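Local structure of phosphoserine aminotransferase SerC (Cytophaga hutchinsonii ATCC 33406, 3FFR) at residues Tyr7-Pro10 / Gly11-Leu15; Thr154-Asp157 / Lys158-Ala162; Tyr225-Ile228 / Pro229-Leu232. The protein probably catalyses the pyridoxal phosphate-dependent transamination between glutamate and 3-phosphohydroxypyruvate that yields O-phosphoserine, a step in serine biosynthesis. One frame throughout, in Å; residues are numbered along the deposited sequence. Where two conformers were deposited one is given.

The three contacts are local folds of the chain, set well apart: the centres of contacts 1 and 2 lie about 35 Å apart, those of contacts 2 and 3 about 26 Å. Contact 1 is nearest the middle of the chain, beside the bound serine and against the second subunit; a carboxylate and a serine hydroxyl tie its loop to the backbone. Contact 2 lies at the rim, where an arginine and lysines reach carbonyls between a short helix and a sheet strand, partly in solvent. Contact 3 is largely buried and joins loop to helix by a threonine cap and a selenium-on-imidazole contact. The three share no helix or strand.

Contact 1 of 3, residues Tyr7-Pro10 / Gly11-Leu15; sequences YFTP and GPSEL
Tyr7 and Glu14 face each other across a reversal of the chain, the directions of 7-10 and 11-14 differing by 153°, with Tyr7 CA 5.4 Å from Glu14 CA. The bend is made by Gly11, whose backbone angles would jam any CB against Pro10 O, and by a cis peptide before Pro12. Glu14 bends at chi2 (64°) and brings OE1 back to Tyr7 N at 3.0 Å in a nearly straight bond, met on the anti side of the carboxylate but well out of its plane. The same oxygen sits in the plane of the Tyr7 ring, 3.8 Å from CD1, with carboxylate and ring nearly coplanar. An alanine in place of Glu14 is likely to leave Tyr7 N without its acceptor and Lys30 of the second subunit, now salt-bridged to OE2, without its counter-charge. Further round the bend, Ser13 OG donates to Thr9 O at 2.7 Å, in the carbonyl plane; its torsion, with OG anti to N, carries the hydroxyl back across the loop. A water bonds to Pro10 O at 2.9 Å. Tyr7 OH turns away to Asn3, and Val33 of the second subunit packs on Tyr7 and Pro12. Gly11 touches the bound serine. Strand 6-8, an outermost strand of its sheet, runs parallel to strand 323-327, while Phe8 stacks on His345 and packs against helix 347-360.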
# COMPACT_ATOMS: atom_id res chain seq x y z
N TYR A 7 -3.42 22.36 -8.39
CA TYR A 7 -4.32 21.36 -8.94
C TYR A 7 -5.63 21.24 -8.18
O TYR A 7 -5.64 20.78 -7.05
CB TYR A 7 -3.60 19.99 -8.93
CG TYR A 7 -2.43 19.84 -9.86
CD1 TYR A 7 -1.21 20.45 -9.59
CD2 TYR A 7 -2.53 19.06 -11.00
CE1 TYR A 7 -0.14 20.30 -10.43
CE2 TYR A 7 -1.47 18.91 -11.84
CZ TYR A 7 -0.28 19.53 -11.57
OH TYR A 7 0.78 19.36 -12.42
N PHE A 8 -6.73 21.62 -8.83
CA PHE A 8 -8.05 21.45 -8.25
C PHE A 8 -8.66 20.17 -8.81
O PHE A 8 -9.82 20.12 -9.21
CB PHE A 8 -8.95 22.66 -8.57
CG PHE A 8 -8.42 23.96 -8.02
CD1 PHE A 8 -8.77 24.40 -6.76
CD2 PHE A 8 -7.56 24.75 -8.78
CE1 PHE A 8 -8.32 25.59 -6.25
CE2 PHE A 8 -7.09 25.95 -8.30
CZ PHE A 8 -7.46 26.38 -7.01
N THR A 9 -7.85 19.12 -8.78
CA THR A 9 -8.21 17.79 -9.28
C THR A 9 -8.70 16.90 -8.10
O THR A 9 -8.22 17.02 -6.98
CB THR A 9 -7.04 17.14 -10.01
OG1 THR A 9 -5.91 17.24 -9.14
CG2 THR A 9 -6.75 17.86 -11.32
N PRO A 10 -9.67 16.02 -8.36
CA PRO A 10 -10.33 15.33 -7.23
C PRO A 10 -9.72 14.08 -6.68
O PRO A 10 -10.43 13.19 -6.23
CB PRO A 10 -11.74 15.07 -7.77
CG PRO A 10 -11.51 14.86 -9.23
CD PRO A 10 -10.46 15.90 -9.60
N GLY A 11 -8.40 14.01 -6.72
CA GLY A 11 -7.63 12.92 -6.09
C GLY A 11 -6.89 11.99 -7.02
O GLY A 11 -7.50 11.41 -7.92
N PRO A 12 -5.55 11.95 -6.91
CA PRO A 12 -4.68 12.80 -6.10
C PRO A 12 -4.98 14.26 -6.32
O PRO A 12 -5.66 14.64 -7.27
CB PRO A 12 -3.28 12.45 -6.63
CG PRO A 12 -3.42 11.02 -7.09
CD PRO A 12 -4.78 10.99 -7.72
N SER A 13 -4.47 15.09 -5.40
CA SER A 13 -4.75 16.52 -5.47
C SER A 13 -3.63 17.30 -4.79
O SER A 13 -2.65 16.74 -4.31
CB SER A 13 -6.11 16.87 -4.85
OG SER A 13 -6.56 18.17 -5.24
N GLU A 14 -3.82 18.61 -4.73
CA GLU A 14 -2.85 19.49 -4.10
C GLU A 14 -2.55 18.97 -2.67
O GLU A 14 -3.45 18.65 -1.90
CB GLU A 14 -3.41 20.92 -4.08
CG GLU A 14 -2.43 22.02 -3.82
CD GLU A 14 -1.35 22.18 -4.88
OE1 GLU A 14 -1.51 21.83 -6.08
OE2 GLU A 14 -0.32 22.72 -4.48
N LEU A 15 -1.25 18.85 -2.33
CA LEU A 15 -0.90 18.39 -0.98
C LEU A 15 -1.23 19.47 0.05
O LEU A 15 -1.16 20.67 -0.19
CB LEU A 15 0.58 17.97 -0.88
CG LEU A 15 1.04 16.93 -1.89
CD1 LEU A 15 2.50 16.49 -1.58
CD2 LEU A 15 0.15 15.70 -1.92
O HOH W 1 -10.75 10.73 -7.69

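Contact 2 of 3, residues Thr154-Asp157 / Lys158-Ala162; sequences TFRD and KNKDA
Arg156 reaches forward over the following turn of chain, and its NH1 grips two carbonyls: Asn159 O at 2.9 Å and Ala162 O at 2.8 Å. Asn159 O lies in the guanidinium plane, whereas Ala162 O is tilted out of it; Lys160 O sits over one face without bonding. Bends at chi2 (39°) and chi3 (70°) curl the chain to this place, though it is one of two modelled conformers and the grip may not be constant. NH2 forms a salt bridge with Asp183, and Ala162 O is shared with Arg207. Asn159 O also accepts from Ala162 N, which comes from the opposite face of the carbonyl to NH1. On the buried flank, the aliphatic part of Lys158 runs beside Thr154 and then over one face of the Phe155 ring, CD coming within 4.0 Å of CD2; its ammonium goes on to the carbonyls of Ile125 and Pro122. Phe155 itself is packed against strands 133-137 and 163-167. The solvent side is looser. There Lys160 bends at its last torsion to place NZ 3.0 Å from Asp157 O, a backbone acceptor, while Asp157 OD1 stays 4.6 Å from that nitrogen. Asn159 to Ala162 is a type I beta turn, with Asn159 OD1 taking weak bonds from Asp161 N and Ala162 N in the manner of an Asx turn. This turn leads from helix 149-152 into strand 163-167, completing a beta-alpha-beta crossover from parallel strand 133-137, as in the large domain of fold-type I pyridoxal phosphate enzymes.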
# COMPACT_ATOMS: atom_id res chain seq x y z
N THR A 154 -31.08 7.51 7.65
CA THR A 154 -32.38 6.86 7.47
C THR A 154 -32.27 5.37 7.26
O THR A 154 -33.26 4.65 7.34
CB THR A 154 -33.18 7.41 6.28
OG1 THR A 154 -32.51 7.11 5.05
CG2 THR A 154 -33.42 8.91 6.42
N PHE A 155 -31.06 4.90 7.02
CA PHE A 155 -30.87 3.46 6.71
C PHE A 155 -30.89 2.50 7.88
O PHE A 155 -31.31 1.36 7.74
CB PHE A 155 -29.62 3.25 5.85
CG PHE A 155 -29.84 3.61 4.39
CD1 PHE A 155 -29.73 4.92 3.97
CD2 PHE A 155 -30.23 2.65 3.47
CE1 PHE A 155 -29.96 5.27 2.66
CE2 PHE A 155 -30.48 3.00 2.15
CZ PHE A 155 -30.35 4.31 1.75
N ARG A 156 -30.50 2.99 9.05
CA ARG A 156 -30.41 2.12 10.21
C ARG A 156 -31.69 1.38 10.50
O ARG A 156 -31.68 0.19 10.79
CB ARG A 156 -30.02 2.83 11.50
CG ARG A 156 -30.33 1.88 12.66
CD ARG A 156 -29.94 0.47 12.19
NE ARG A 156 -28.50 0.42 12.10
CZ ARG A 156 -27.75 -0.35 11.32
NH1 ARG A 156 -28.24 -1.21 10.43
NH2 ARG A 156 -26.46 -0.21 11.42
N ASP A 157 -32.81 2.08 10.40
CA ASP A 157 -34.08 1.44 10.74
C ASP A 157 -34.66 0.57 9.64
O ASP A 157 -35.58 -0.20 9.89
CB ASP A 157 -35.10 2.47 11.20
CG ASP A 157 -34.85 2.94 12.62
OD1 ASP A 157 -33.96 2.37 13.33
OD2 ASP A 157 -35.56 3.88 13.04
N LYS A 158 -34.12 0.69 8.45
CA LYS A 158 -34.58 -0.12 7.30
C LYS A 158 -34.15 -1.58 7.39
O LYS A 158 -34.77 -2.48 6.83
CB LYS A 158 -34.10 0.49 5.99
CG LYS A 158 -34.62 1.88 5.73
CD LYS A 158 -34.13 2.35 4.35
CE LYS A 158 -34.45 3.81 4.08
NZ LYS A 158 -35.91 4.09 4.06
N ASN A 159 -33.03 -1.80 8.08
CA ASN A 159 -32.52 -3.16 8.32
C ASN A 159 -31.61 -3.05 9.54
O ASN A 159 -30.44 -2.73 9.41
CB ASN A 159 -31.80 -3.75 7.10
CG ASN A 159 -31.36 -5.18 7.31
OD1 ASN A 159 -31.03 -5.57 8.42
ND2 ASN A 159 -31.30 -5.97 6.21
N LYS A 160 -32.17 -3.31 10.71
CA LYS A 160 -31.47 -3.02 11.95
C LYS A 160 -30.22 -3.84 12.16
O LYS A 160 -29.29 -3.38 12.79
CB LYS A 160 -32.43 -3.11 13.13
CG LYS A 160 -33.50 -1.99 12.96
CD LYS A 160 -34.47 -1.96 13.98
CE LYS A 160 -35.59 -1.00 13.63
NZ LYS A 160 -36.37 -1.50 12.48
N ASP A 161 -30.21 -5.05 11.61
CA ASP A 161 -29.09 -5.95 11.84
C ASP A 161 -27.96 -5.77 10.84
O ASP A 161 -26.83 -6.24 11.07
CB ASP A 161 -29.53 -7.41 11.86
CG ASP A 161 -30.18 -7.78 13.16
OD1 ASP A 161 -29.80 -7.19 14.19
OD2 ASP A 161 -31.05 -8.66 13.16
N ALA A 162 -28.25 -5.09 9.76
CA ALA A 162 -27.21 -4.88 8.72
C ALA A 162 -26.08 -4.02 9.26
O ALA A 162 -26.28 -3.17 10.15
CB ALA A 162 -27.80 -4.24 7.48

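Contact 3 of 3, residues Tyr225-Ile228 / Pro229-Leu232; sequences YHTI and PSML
Thr227 OG1 accepts from Ser230 N at 3.0 Å. The first torsion of Thr227 holds the hydroxyl oxygen between the backbone N and the carbonyl carbon, where it faces the first turn of the helix. In Ser230, OG is turned opposite the backbone N (chi1 171°), which carries it past Thr227 to Tyr225 O at 2.8 Å, approaching from above the carbonyl plane. Thr227 O receives Met231 N at 3.0 Å, and Ile228 O receives Leu232 N at 2.8 Å, the first regular bonds of the helix. Thr227 is thus the N-cap of helix 228-235, and Pro229 stands in the first turn, where a residue without an N-H costs no helical bond. Its ring presses on Ile228, CD lying a tight 3.4 Å from CB. Met231, present as selenomethionine, has an extended chi2 and a chi3 bent to -71°. The extended part lays SE over one face of the His226 ring, 4.0 Å from the centroid and 28° off the normal, and the bend swings CE back to 3.3 Å from His226 O. Tyr225 CE2 covers the opposite face of the imidazole, whose two nitrogens bond to Glu72 and Glu242, so the ring is fixed both in its plane and across it. Beyond the cap, Ile228 packs on helix 206-217 and Met231 on strand 62-67. Tyr225 also touches Glu72 of the second subunit, while Ser230 O is hydrogen-bonded to a polyether molecule probably taken up from the crystallisation liquor.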
# COMPACT_ATOMS: atom_id res chain seq x y z
N TYR A 225 -3.54 -11.72 6.02
CA TYR A 225 -2.92 -10.62 6.77
C TYR A 225 -3.88 -9.50 7.12
O TYR A 225 -3.72 -8.82 8.15
CB TYR A 225 -1.64 -10.08 6.07
CG TYR A 225 -1.89 -9.29 4.82
CD1 TYR A 225 -2.44 -9.88 3.69
CD2 TYR A 225 -1.60 -7.95 4.77
CE1 TYR A 225 -2.71 -9.14 2.55
CE2 TYR A 225 -1.85 -7.19 3.63
CZ TYR A 225 -2.43 -7.78 2.53
OH TYR A 225 -2.71 -7.04 1.42
N HIS A 226 -4.85 -9.27 6.25
CA HIS A 226 -5.82 -8.22 6.47
C HIS A 226 -7.22 -8.67 6.83
O HIS A 226 -8.21 -8.04 6.45
CB HIS A 226 -5.80 -7.12 5.39
CG HIS A 226 -4.65 -6.15 5.54
ND1 HIS A 226 -4.32 -5.21 4.57
CD2 HIS A 226 -3.73 -6.02 6.52
CE1 HIS A 226 -3.27 -4.52 4.99
NE2 HIS A 226 -2.87 -5.01 6.16
N THR A 227 -7.29 -9.76 7.59
CA THR A 227 -8.54 -10.06 8.25
C THR A 227 -8.68 -9.00 9.33
O THR A 227 -7.69 -8.44 9.81
CB THR A 227 -8.60 -11.45 8.93
OG1 THR A 227 -7.73 -11.48 10.10
CG2 THR A 227 -8.26 -12.56 7.92
N ILE A 228 -9.93 -8.74 9.74
CA ILE A 228 -10.14 -7.81 10.84
C ILE A 228 -9.39 -8.25 12.12
O ILE A 228 -8.71 -7.45 12.74
CB ILE A 228 -11.65 -7.52 11.08
CG1 ILE A 228 -12.14 -6.59 9.95
CG2 ILE A 228 -11.87 -6.82 12.44
CD1 ILE A 228 -13.66 -6.44 9.93
N PRO A 229 -9.52 -9.53 12.54
CA PRO A 229 -8.80 -9.93 13.75
C PRO A 229 -7.30 -9.77 13.67
O PRO A 229 -6.65 -9.38 14.65
CB PRO A 229 -9.22 -11.39 13.92
CG PRO A 229 -10.61 -11.40 13.36
CD PRO A 229 -10.49 -10.55 12.13
N SER A 230 -6.75 -10.03 12.50
CA SER A 230 -5.31 -9.88 12.28
C SER A 230 -4.91 -8.41 12.49
O SER A 230 -3.99 -8.08 13.22
CB SER A 230 -4.89 -10.40 10.92
OG SER A 230 -3.54 -10.07 10.61
N MSE A 231 -5.65 -7.51 11.85
CA MSE A 231 -5.35 -6.07 11.91
C MSE A 231 -5.57 -5.51 13.31
O MSE A 231 -4.80 -4.65 13.79
CB MSE A 231 -6.18 -5.31 10.88
CG MSE A 231 -5.75 -5.55 9.44
SE MSE A 231 -6.67 -4.43 8.19
CE MSE A 231 -8.42 -5.26 8.30
N LEU A 232 -6.60 -6.03 13.98
CA LEU A 232 -7.00 -5.54 15.29
C LEU A 232 -5.98 -5.89 16.35
O LEU A 232 -5.63 -5.06 17.20
CB LEU A 232 -8.41 -6.06 15.66
CG LEU A 232 -9.17 -5.40 16.80
CD1 LEU A 232 -9.32 -3.86 16.57
CD2 LEU A 232 -10.53 -6.09 16.90